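Oligogalacturonate lyase (Yersinia enterocolitica subsp. enterocolitica, PDB 3PE7) cleaves short oligogalacturonates, breakdown products of pectin, by beta-elimination in the cytoplasm, and binds a manganese ion, probably in its active site. Local coordinates at residues 242-253 with 286-297; 324-335 with 380-388. All coordinates share one frame; numbering follows the deposited sequence.

Both contacts lie on the same side of the centre of the seven-bladed propeller, their own centres about 16 Å apart, and they follow one another in series along the chain. Contact 1 packs the inner hairpin of the blade built from 238-285 against the inner hairpin of the next blade, 287-337; contact 2 packs the outer hairpin of that second blade against the C-terminal tail. The two share one sheet: strands 296-301 and 321-326 are neighbours in it, and M297 and S295 of contact 1 pair through their backbones with F325 and M327 of contact 2. A single blade therefore links the manganese site near the centre to the chain terminus at the rim.

Contact 1: 242-253 with 286-297; sequences HEFWVPDGSALV and SHLMSNYDGSLM. With MN (manganese (II) ion), chain B.
With CG between the backbone N and the carbonyl carbon (chi1 68°), the F244 ring is laid on strand 287-290: M289 CA sits over its face, 4.1 Å from the centroid, in a CH-pi contact. On one flank CE2 meets L288 CG at 3.8 Å; on the other, M289, bent at chi2 (43°), brings SD obliquely to within 3.9 Å of CD1, a Met-aromatic contact. Between the second strands of the two hairpins, the methyls of V253 meet the end of the extended M297 side chain tip to tip. At the turns, P247 CD rests 3.2 Å from S290 OG, whose hydroxyl donates to N291 O in the carbonyl plane. D248 N makes a weak bond to Y292 O, while D248 CB lies over the Y292 ring, whose OH reaches Y198. The carboxylate of D248 is fixed by its own turn: OD1 takes S250 OG on its syn lone pair at 2.6 Å and S250 N from above the plane, forming an Asx turn. Water 3 then joins D248 OD2 to D293 O. At the opposite end water bridges the strands: water 1 donates to both H242 O and L288 O, and water 2, in the H242 ring plane 2.7 Å from ND1, donates a weak bond to H287 O. One face of the H242 ring lies against H287 CA and S286 O, the latter at an angle unfit for a hydrogen bond. H287 turns away to bind manganese through NE2 at 2.1 Å, with Q350, H353 and H355; the bond between ND1 and D300 is consistent with a fixed ring rotation. Strands 242-245 and 287-290 run nearly parallel, 17° apart, as innermost strands of consecutive blades, and I266 of strand 264-269 joins V253, L288 and M297 in the layer between them.

Contact 2: 324-335 with 380-388; sequences VFNMKNGTQHRV and ATLPESVWK
V386 is the residue around which strands 324-326 and 331-335 meet the C-terminal tail. Its CA lies over the face of the H333 ring, 3.8 Å from the centroid and 14° off the normal, a close CH-pi contact. Its two methyls diverge: CG1 meets V324 CG1 at 4.1 Å, and CG2 lies against H333 and V335. Next to them, L382 CD2 touches V324 CG2 at 3.8 Å, and P383 crosses V335 at about a right angle.

The carbonyl of V386 is gripped from two directions. N326 ND2 donates to V386 O at 2.8 Å along a fairly straight path (161°), with the oxygen in the plane of the amide, and water 4 donates to it as well. The amide is placed by CG standing anti to the backbone N (chi1 -176°), and its other end is held by K328 N and N329 N, both donating to OD1 in an Asx motif. H333 is steadied in turn: NE2 shares a hydrogen bond with T331 OG1 at 2.8 Å, while water 5, in the ring plane, links ND1 to S385 OG.

Further out, L296 of strand 296-301 touches V386 and W387, and I365 of strand 364-369 touches V335. The arrangement is a propeller blade's outer beta hairpin covered by the C-terminal 3-10 turn, where the chain leaves strand 376-381 of the adjoining blade.

Contact 1: 242-253 with 286-297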
loop_
_atom_site.group_PDB
_atom_site.type_symbol
_atom_site.label_atom_id
_atom_site.label_comp_id
_atom_site.label_asym_id
_atom_site.label_seq_id
_atom_site.Cartn_x
_atom_site.Cartn_y
_atom_site.Cartn_z
ATOM N N HIS A 242 5.837 -9.166 2.335
ATOM C CA HIS A 242 6.059 -7.716 2.251
ATOM C C HIS A 242 6.703 -7.283 0.945
ATOM O O HIS A 242 7.390 -6.255 0.902
ATOM C CB HIS A 242 6.904 -7.216 3.435
ATOM C CG HIS A 242 6.285 -7.485 4.775
ATOM N ND1 HIS A 242 6.880 -7.103 5.959
ATOM C CD2 HIS A 242 5.117 -8.082 5.115
ATOM C CE1 HIS A 242 6.125 -7.492 6.972
ATOM N NE2 HIS A 242 5.042 -8.079 6.486
ATOM N N GLU A 243 6.472 -8.055 -0.117
ATOM C CA GLU A 243 7.114 -7.745 -1.400
ATOM C C GLU A 243 6.592 -6.428 -1.982
ATOM O O GLU A 243 5.412 -6.080 -1.849
ATOM C CB GLU A 243 6.989 -8.905 -2.416
ATOM C CG GLU A 243 5.606 -9.059 -3.081
ATOM C CD GLU A 243 4.580 -9.752 -2.192
ATOM O OE1 GLU A 243 4.964 -10.295 -1.116
ATOM O OE2 GLU A 243 3.377 -9.750 -2.571
ATOM N N PHE A 244 7.503 -5.676 -2.590
ATOM C CA PHE A 244 7.144 -4.453 -3.294
ATOM C C PHE A 244 8.207 -4.150 -4.350
ATOM O O PHE A 244 9.347 -4.619 -4.244
ATOM C CB PHE A 244 6.954 -3.248 -2.351
ATOM C CG PHE A 244 8.217 -2.770 -1.684
ATOM C CD1 PHE A 244 8.903 -1.644 -2.174
ATOM C CD2 PHE A 244 8.727 -3.429 -0.567
ATOM C CE1 PHE A 244 10.077 -1.191 -1.544
ATOM C CE2 PHE A 244 9.876 -2.984 0.075
ATOM C CZ PHE A 244 10.559 -1.855 -0.413
ATOM N N TRP A 245 7.815 -3.403 -5.378
ATOM C CA TRP A 245 8.763 -2.869 -6.349
ATOM C C TRP A 245 9.432 -1.616 -5.793
ATOM O O TRP A 245 8.749 -0.695 -5.334
ATOM C CB TRP A 245 8.055 -2.466 -7.655
ATOM C CG TRP A 245 7.614 -3.629 -8.536
ATOM C CD1 TRP A 245 6.314 -3.985 -8.842
ATOM C CD2 TRP A 245 8.455 -4.565 -9.205
ATOM N NE1 TRP A 245 6.311 -5.082 -9.682
ATOM C CE2 TRP A 245 7.610 -5.469 -9.902
ATOM C CE3 TRP A 245 9.846 -4.728 -9.295
ATOM C CZ2 TRP A 245 8.113 -6.508 -10.691
ATOM C CZ3 TRP A 245 10.355 -5.771 -10.081
ATOM C CH2 TRP A 245 9.483 -6.657 -10.755
ATOM N N VAL A 246 10.762 -1.556 -5.865
ATOM C CA VAL A 246 11.417 -0.238 -5.731
ATOM C C VAL A 246 10.771 0.652 -6.800
ATOM O O VAL A 246 10.564 0.201 -7.925
ATOM C CB VAL A 246 12.943 -0.322 -5.947
ATOM C CG1 VAL A 246 13.619 1.030 -5.635
ATOM C CG2 VAL A 246 13.548 -1.404 -5.059
ATOM N N PRO A 247 10.411 1.900 -6.449
ATOM C CA PRO A 247 9.628 2.731 -7.397
ATOM C C PRO A 247 10.308 3.022 -8.717
ATOM O O PRO A 247 9.610 3.289 -9.690
ATOM C CB PRO A 247 9.358 4.021 -6.616
ATOM C CG PRO A 247 9.341 3.576 -5.161
ATOM C CD PRO A 247 10.401 2.455 -5.085
ATOM N N ASP A 248 11.632 2.945 -8.760
ATOM C CA ASP A 248 12.341 3.080 -10.052
ATOM C C ASP A 248 12.316 1.798 -10.891
ATOM O O ASP A 248 12.783 1.803 -12.029
ATOM C CB ASP A 248 13.770 3.617 -9.865
ATOM C CG ASP A 248 14.712 2.623 -9.171
ATOM O OD1 ASP A 248 14.319 1.480 -8.830
ATOM O OD2 ASP A 248 15.891 3.013 -8.984
ATOM N N GLY A 249 11.784 0.709 -10.333
ATOM C CA GLY A 249 11.671 -0.568 -11.046
ATOM C C GLY A 249 12.963 -1.367 -11.147
ATOM O O GLY A 249 13.047 -2.326 -11.930
ATOM N N SER A 250 13.967 -0.970 -10.369
ATOM C CA SER A 250 15.287 -1.619 -10.406
ATOM C C SER A 250 15.295 -3.026 -9.809
ATOM O O SER A 250 16.110 -3.868 -10.214
ATOM C CB SER A 250 16.317 -0.735 -9.690
ATOM O OG SER A 250 15.947 -0.510 -8.320
ATOM N N ALA A 251 14.394 -3.282 -8.850
ATOM C CA ALA A 251 14.403 -4.538 -8.093
ATOM C C ALA A 251 13.057 -4.761 -7.412
ATOM O O ALA A 251 12.305 -3.789 -7.180
ATOM C CB ALA A 251 15.513 -4.522 -7.049
ATOM N N LEU A 252 12.778 -6.034 -7.103
ATOM C CA LEU A 252 11.703 -6.418 -6.194
ATOM C C LEU A 252 12.326 -6.661 -4.820
ATOM O O LEU A 252 13.295 -7.403 -4.696
ATOM C CB LEU A 252 10.975 -7.668 -6.707
ATOM C CG LEU A 252 9.627 -8.027 -6.065
ATOM C CD1 LEU A 252 8.524 -7.054 -6.498
ATOM C CD2 LEU A 252 9.280 -9.449 -6.408
ATOM N N VAL A 253 11.788 -5.999 -3.800
ATOM C CA VAL A 253 12.310 -6.096 -2.429
ATOM C C VAL A 253 11.293 -6.869 -1.605
ATOM O O VAL A 253 10.097 -6.786 -1.858
ATOM C CB VAL A 253 12.579 -4.684 -1.839
ATOM C CG1 VAL A 253 12.926 -4.719 -0.334
ATOM C CG2 VAL A 253 13.700 -3.988 -2.628
ATOM N N SER A 286 5.714 -4.599 10.195
ATOM C CA SER A 286 4.476 -5.081 9.589
ATOM C C SER A 286 4.400 -4.782 8.100
ATOM O O SER A 286 3.621 -5.392 7.395
ATOM C CB SER A 286 3.276 -4.484 10.329
ATOM O OG SER A 286 3.165 -5.101 11.619
ATOM N N HIS A 287 5.207 -3.820 7.665
ATOM C CA HIS A 287 5.271 -3.373 6.270
ATOM C C HIS A 287 6.691 -2.899 5.982
ATOM O O HIS A 287 7.487 -2.675 6.907
ATOM C CB HIS A 287 4.289 -2.230 6.025
ATOM C CG HIS A 287 2.904 -2.526 6.493
ATOM N ND1 HIS A 287 2.469 -2.216 7.767
ATOM C CD2 HIS A 287 1.869 -3.138 5.875
ATOM C CE1 HIS A 287 1.213 -2.611 7.902
ATOM N NE2 HIS A 287 0.826 -3.171 6.769
ATOM N N LEU A 288 7.010 -2.801 4.692
ATOM C CA LEU A 288 8.279 -2.228 4.251
ATOM C C LEU A 288 8.053 -1.396 2.990
ATOM O O LEU A 288 7.256 -1.768 2.111
ATOM C CB LEU A 288 9.292 -3.348 3.982
ATOM C CG LEU A 288 10.757 -2.959 3.751
ATOM C CD1 LEU A 288 11.351 -2.205 4.970
ATOM C CD2 LEU A 288 11.564 -4.216 3.446
ATOM N N MET A 289 8.739 -0.263 2.905
ATOM C CA MET A 289 8.640 0.598 1.731
ATOM C C MET A 289 9.962 1.333 1.523
ATOM O O MET A 289 10.730 1.518 2.475
ATOM C CB MET A 289 7.477 1.598 1.920
ATOM C CG MET A 289 7.124 2.448 0.703
ATOM S SD MET A 289 7.095 1.526 -0.854
ATOM C CE MET A 289 6.834 2.875 -2.008
ATOM N N SER A 290 10.229 1.724 0.278
ATOM C CA SER A 290 11.451 2.487 -0.019
ATOM C C SER A 290 11.171 3.868 -0.619
ATOM O O SER A 290 10.037 4.179 -0.991
ATOM C CB SER A 290 12.352 1.684 -0.970
ATOM O OG SER A 290 11.860 1.726 -2.303
ATOM N N ASN A 291 12.221 4.687 -0.699
ATOM C CA ASN A 291 12.204 5.899 -1.506
ATOM C C ASN A 291 12.416 5.505 -2.977
ATOM O O ASN A 291 12.451 4.320 -3.302
ATOM C CB ASN A 291 13.258 6.899 -1.022
ATOM C CG ASN A 291 14.690 6.418 -1.228
ATOM O OD1 ASN A 291 14.947 5.261 -1.516
ATOM N ND2 ASN A 291 15.650 7.350 -1.062
ATOM N N TYR A 292 12.550 6.491 -3.854
ATOM C CA TYR A 292 12.475 6.208 -5.298
ATOM C C TYR A 292 13.519 5.219 -5.814
ATOM O O TYR A 292 13.190 4.330 -6.610
ATOM C CB TYR A 292 12.524 7.523 -6.074
ATOM C CG TYR A 292 12.251 7.398 -7.558
ATOM C CD1 TYR A 292 10.966 7.215 -8.032
ATOM C CD2 TYR A 292 13.289 7.468 -8.481
ATOM C CE1 TYR A 292 10.711 7.130 -9.414
ATOM C CE2 TYR A 292 13.048 7.369 -9.862
ATOM C CZ TYR A 292 11.763 7.193 -10.305
ATOM O OH TYR A 292 11.526 7.113 -11.658
ATOM N N ASP A 293 14.768 5.352 -5.359
ATOM C CA ASP A 293 15.852 4.499 -5.869
ATOM C C ASP A 293 16.271 3.389 -4.912
ATOM O O ASP A 293 17.256 2.711 -5.155
ATOM C CB ASP A 293 17.073 5.363 -6.289
ATOM C CG ASP A 293 17.799 5.980 -5.096
ATOM O OD1 ASP A 293 18.986 6.384 -5.259
ATOM O OD2 ASP A 293 17.204 6.064 -3.993
ATOM N N GLY A 294 15.522 3.207 -3.819
ATOM C CA GLY A 294 15.810 2.138 -2.875
ATOM C C GLY A 294 17.026 2.390 -2.000
ATOM O O GLY A 294 17.520 1.464 -1.363
ATOM N N SER A 295 17.504 3.636 -1.953
ATOM C CA SER A 295 18.624 3.990 -1.070
ATOM C C SER A 295 18.195 4.154 0.395
ATOM O O SER A 295 19.025 4.120 1.298
ATOM C CB SER A 295 19.310 5.270 -1.567
ATOM O OG SER A 295 18.394 6.350 -1.671
ATOM N N LEU A 296 16.903 4.393 0.615
ATOM C CA LEU A 296 16.333 4.435 1.970
ATOM C C LEU A 296 15.109 3.543 2.034
ATOM O O LEU A 296 14.352 3.468 1.070
ATOM C CB LEU A 296 15.907 5.859 2.346
ATOM C CG LEU A 296 16.974 6.956 2.457
ATOM C CD1 LEU A 296 16.287 8.303 2.635
ATOM C CD2 LEU A 296 17.923 6.646 3.612
ATOM N N MET A 297 14.925 2.866 3.167
ATOM C CA MET A 297 13.702 2.104 3.403
ATOM C C MET A 297 13.123 2.447 4.763
ATOM O O MET A 297 13.820 2.951 5.639
ATOM C CB MET A 297 13.937 0.597 3.267
ATOM C CG MET A 297 14.407 0.179 1.862
ATOM S SD MET A 297 14.396 -1.605 1.597
ATOM C CE MET A 297 15.251 -1.657 0.022
HETATM MN MN MN B . -1.257 -3.109 6.292
HETATM O O HOH W 1 5.976 -4.219 1.943
HETATM O O HOH W 2 8.686 -5.499 7.062
HETATM O O HOH W 3 18.002 1.957 -7.865
#

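Contact 2: 324-335 with 380-388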
loop_
_atom_site.group_PDB
_atom_site.type_symbol
_atom_site.label_atom_id
_atom_site.label_comp_id
_atom_site.label_asym_id
_atom_site.label_seq_id
_atom_site.Cartn_x
_atom_site.Cartn_y
_atom_site.Cartn_z
ATOM N N VAL A 324 14.184 3.609 9.938
ATOM C CA VAL A 324 14.650 3.936 8.588
ATOM C C VAL A 324 15.956 3.204 8.365
ATOM O O VAL A 324 16.842 3.204 9.241
ATOM C CB VAL A 324 14.812 5.461 8.343
ATOM C CG1 VAL A 324 15.634 5.736 7.064
ATOM C CG2 VAL A 324 13.457 6.120 8.241
ATOM N N PHE A 325 16.059 2.577 7.200
ATOM C CA PHE A 325 17.237 1.798 6.825
ATOM C C PHE A 325 17.970 2.541 5.735
ATOM O O PHE A 325 17.404 2.800 4.672
ATOM C CB PHE A 325 16.828 0.396 6.345
ATOM C CG PHE A 325 15.936 -0.325 7.307
ATOM C CD1 PHE A 325 16.475 -1.080 8.346
ATOM C CD2 PHE A 325 14.558 -0.220 7.205
ATOM C CE1 PHE A 325 15.645 -1.733 9.254
ATOM C CE2 PHE A 325 13.718 -0.863 8.105
ATOM C CZ PHE A 325 14.251 -1.618 9.132
ATOM N N ASN A 326 19.214 2.946 6.020
ATOM C CA ASN A 326 20.047 3.598 5.016
ATOM C C ASN A 326 20.808 2.523 4.261
ATOM O O ASN A 326 21.708 1.865 4.799
ATOM C CB ASN A 326 20.984 4.627 5.675
ATOM C CG ASN A 326 21.819 5.404 4.664
ATOM O OD1 ASN A 326 22.224 4.876 3.624
ATOM N ND2 ASN A 326 22.108 6.664 4.988
ATOM N N MET A 327 20.403 2.317 3.010
ATOM C CA MET A 327 20.886 1.185 2.241
ATOM C C MET A 327 22.252 1.455 1.613
ATOM O O MET A 327 22.863 0.555 1.065
ATOM C CB MET A 327 19.859 0.771 1.177
ATOM C CG MET A 327 18.417 0.585 1.697
ATOM S SD MET A 327 18.211 -0.601 3.054
ATOM C CE MET A 327 18.689 -2.127 2.216
ATOM N N LYS A 328 22.723 2.694 1.678
ATOM C CA LYS A 328 24.061 3.020 1.175
ATOM C C LYS A 328 25.109 2.713 2.241
ATOM O O LYS A 328 26.210 2.234 1.922
ATOM C CB LYS A 328 24.148 4.491 0.783
ATOM C CG LYS A 328 23.502 4.842 -0.535
ATOM C CD LYS A 328 23.666 6.330 -0.804
ATOM C CE LYS A 328 22.927 6.751 -2.066
ATOM N NZ LYS A 328 22.965 8.232 -2.197
ATOM N N ASN A 329 24.720 3.006 3.486
ATOM C CA ASN A 329 25.507 2.919 4.719
ATOM C C ASN A 329 25.436 1.532 5.368
ATOM O O ASN A 329 26.355 1.112 6.080
ATOM C CB ASN A 329 24.849 3.867 5.748
ATOM C CG ASN A 329 25.505 5.232 5.823
ATOM O OD1 ASN A 329 25.509 6.006 4.857
ATOM N ND2 ASN A 329 26.033 5.555 6.990
ATOM N N GLY A 330 24.302 0.858 5.186
ATOM C CA GLY A 330 23.987 -0.312 5.982
ATOM C C GLY A 330 23.575 0.026 7.406
ATOM O O GLY A 330 23.588 -0.845 8.276
ATOM N N THR A 331 23.195 1.277 7.655
ATOM C CA THR A 331 22.803 1.691 9.010
ATOM C C THR A 331 21.283 1.687 9.230
ATOM O O THR A 331 20.504 1.811 8.290
ATOM C CB THR A 331 23.352 3.072 9.368
ATOM O OG1 THR A 331 22.941 4.018 8.383
ATOM C CG2 THR A 331 24.892 3.045 9.454
ATOM N N GLN A 332 20.891 1.532 10.488
ATOM C CA GLN A 332 19.479 1.465 10.893
ATOM C C GLN A 332 19.203 2.572 11.900
ATOM O O GLN A 332 20.030 2.831 12.790
ATOM C CB GLN A 332 19.196 0.108 11.526
ATOM C CG GLN A 332 17.788 -0.096 12.049
ATOM C CD GLN A 332 17.621 -1.450 12.724
ATOM O OE1 GLN A 332 17.809 -2.498 12.097
ATOM N NE2 GLN A 332 17.283 -1.433 14.011
ATOM N N HIS A 333 18.029 3.192 11.785
ATOM C CA HIS A 333 17.706 4.401 12.550
ATOM C C HIS A 333 16.311 4.327 13.128
ATOM O O HIS A 333 15.335 4.172 12.399
ATOM C CB HIS A 333 17.842 5.633 11.649
ATOM C CG HIS A 333 19.189 5.733 11.012
ATOM N ND1 HIS A 333 20.232 6.425 11.590
ATOM C CD2 HIS A 333 19.685 5.162 9.891
ATOM C CE1 HIS A 333 21.308 6.296 10.835
ATOM N NE2 HIS A 333 21.007 5.525 9.803
ATOM N N ARG A 334 16.226 4.411 14.452
ATOM C CA ARG A 334 14.942 4.464 15.121
ATOM C C ARG A 334 14.522 5.936 15.112
ATOM O O ARG A 334 15.026 6.738 15.902
ATOM C CB ARG A 334 15.093 3.903 16.531
ATOM C CG ARG A 334 13.811 3.695 17.261
ATOM C CD ARG A 334 14.053 2.823 18.476
ATOM N NE ARG A 334 14.614 3.579 19.588
ATOM C CZ ARG A 334 14.868 3.052 20.789
ATOM N NH1 ARG A 334 14.613 1.761 21.036
ATOM N NH2 ARG A 334 15.374 3.816 21.753
ATOM N N VAL A 335 13.621 6.307 14.203
ATOM C CA VAL A 335 13.431 7.724 13.906
ATOM C C VAL A 335 12.317 8.406 14.705
ATOM O O VAL A 335 12.401 9.598 15.035
ATOM C CB VAL A 335 13.296 7.977 12.378
ATOM C CG1 VAL A 335 14.591 7.564 11.660
ATOM C CG2 VAL A 335 12.120 7.237 11.797
ATOM N N ALA A 380 6.641 12.575 10.302
ATOM C CA ALA A 380 7.849 12.622 11.155
ATOM C C ALA A 380 9.064 13.068 10.345
ATOM O O ALA A 380 9.311 12.543 9.266
ATOM C CB ALA A 380 8.093 11.260 11.795
ATOM N N THR A 381 9.822 14.034 10.877
ATOM C CA THR A 381 11.012 14.561 10.201
ATOM C C THR A 381 12.200 13.687 10.478
ATOM O O THR A 381 12.500 13.379 11.634
ATOM C CB THR A 381 11.296 16.025 10.642
ATOM O OG1 THR A 381 10.170 16.824 10.292
ATOM C CG2 THR A 381 12.533 16.584 9.895
ATOM N N LEU A 382 12.861 13.234 9.415
ATOM C CA LEU A 382 14.010 12.367 9.598
ATOM C C LEU A 382 15.172 13.163 10.214
ATOM O O LEU A 382 15.459 14.277 9.769
ATOM C CB LEU A 382 14.442 11.740 8.271
ATOM C CG LEU A 382 13.447 10.834 7.512
ATOM C CD1 LEU A 382 14.203 10.135 6.395
ATOM C CD2 LEU A 382 12.752 9.814 8.403
ATOM N N PRO A 383 15.820 12.596 11.248
ATOM C CA PRO A 383 17.006 13.218 11.857
ATOM C C PRO A 383 18.178 13.307 10.884
ATOM O O PRO A 383 18.330 12.447 10.016
ATOM C CB PRO A 383 17.368 12.242 12.982
ATOM C CG PRO A 383 16.874 10.939 12.538
ATOM C CD PRO A 383 15.557 11.264 11.826
ATOM N N GLU A 384 19.013 14.335 11.039
ATOM C CA GLU A 384 20.214 14.487 10.217
ATOM C C GLU A 384 21.083 13.230 10.259
ATOM O O GLU A 384 21.726 12.880 9.274
ATOM C CB GLU A 384 21.029 15.718 10.666
ATOM C CG GLU A 384 20.369 17.086 10.362
ATOM C CD GLU A 384 21.247 18.283 10.771
ATOM O OE1 GLU A 384 22.404 18.066 11.202
ATOM O OE2 GLU A 384 20.784 19.445 10.653
ATOM N N SER A 385 21.058 12.537 11.395
ATOM C CA SER A 385 21.855 11.327 11.612
ATOM C C SER A 385 21.581 10.173 10.629
ATOM O O SER A 385 22.411 9.271 10.477
ATOM C CB SER A 385 21.717 10.850 13.062
ATOM O OG SER A 385 20.364 10.619 13.428
ATOM N N VAL A 386 20.435 10.207 9.947
ATOM C CA VAL A 386 20.145 9.203 8.924
ATOM C C VAL A 386 21.214 9.200 7.830
ATOM O O VAL A 386 21.572 8.147 7.312
ATOM C CB VAL A 386 18.715 9.383 8.307
ATOM C CG1 VAL A 386 18.556 8.599 7.017
ATOM C CG2 VAL A 386 17.659 8.962 9.305
ATOM N N TRP A 387 21.731 10.384 7.510
ATOM C CA TRP A 387 22.730 10.552 6.465
ATOM C C TRP A 387 24.108 10.865 7.055
ATOM O O TRP A 387 24.987 11.358 6.346
ATOM C CB TRP A 387 22.308 11.684 5.521
ATOM C CG TRP A 387 20.991 11.450 4.833
ATOM C CD1 TRP A 387 20.784 10.755 3.676
ATOM C CD2 TRP A 387 19.696 11.910 5.261
ATOM N NE1 TRP A 387 19.449 10.769 3.343
ATOM C CE2 TRP A 387 18.757 11.465 4.300
ATOM C CE3 TRP A 387 19.241 12.646 6.363
ATOM C CZ2 TRP A 387 17.385 11.736 4.402
ATOM C CZ3 TRP A 387 17.876 12.928 6.463
ATOM C CH2 TRP A 387 16.964 12.462 5.491
ATOM N N LYS A 388 24.276 10.573 8.346
ATOM C CA LYS A 388 25.408 11.059 9.166
ATOM C C LYS A 388 25.578 12.582 9.078
ATOM O O LYS A 388 25.306 13.320 10.042
ATOM C CB LYS A 388 26.715 10.336 8.817
ATOM C CG LYS A 388 26.675 8.821 8.963
ATOM C CD LYS A 388 28.083 8.284 9.217
ATOM C CE LYS A 388 28.168 6.749 9.094
ATOM N NZ LYS A 388 27.263 6.022 10.043
HETATM O O HOH W 4 23.977 6.933 8.283
HETATM O O HOH W 5 19.785 8.129 13.652
#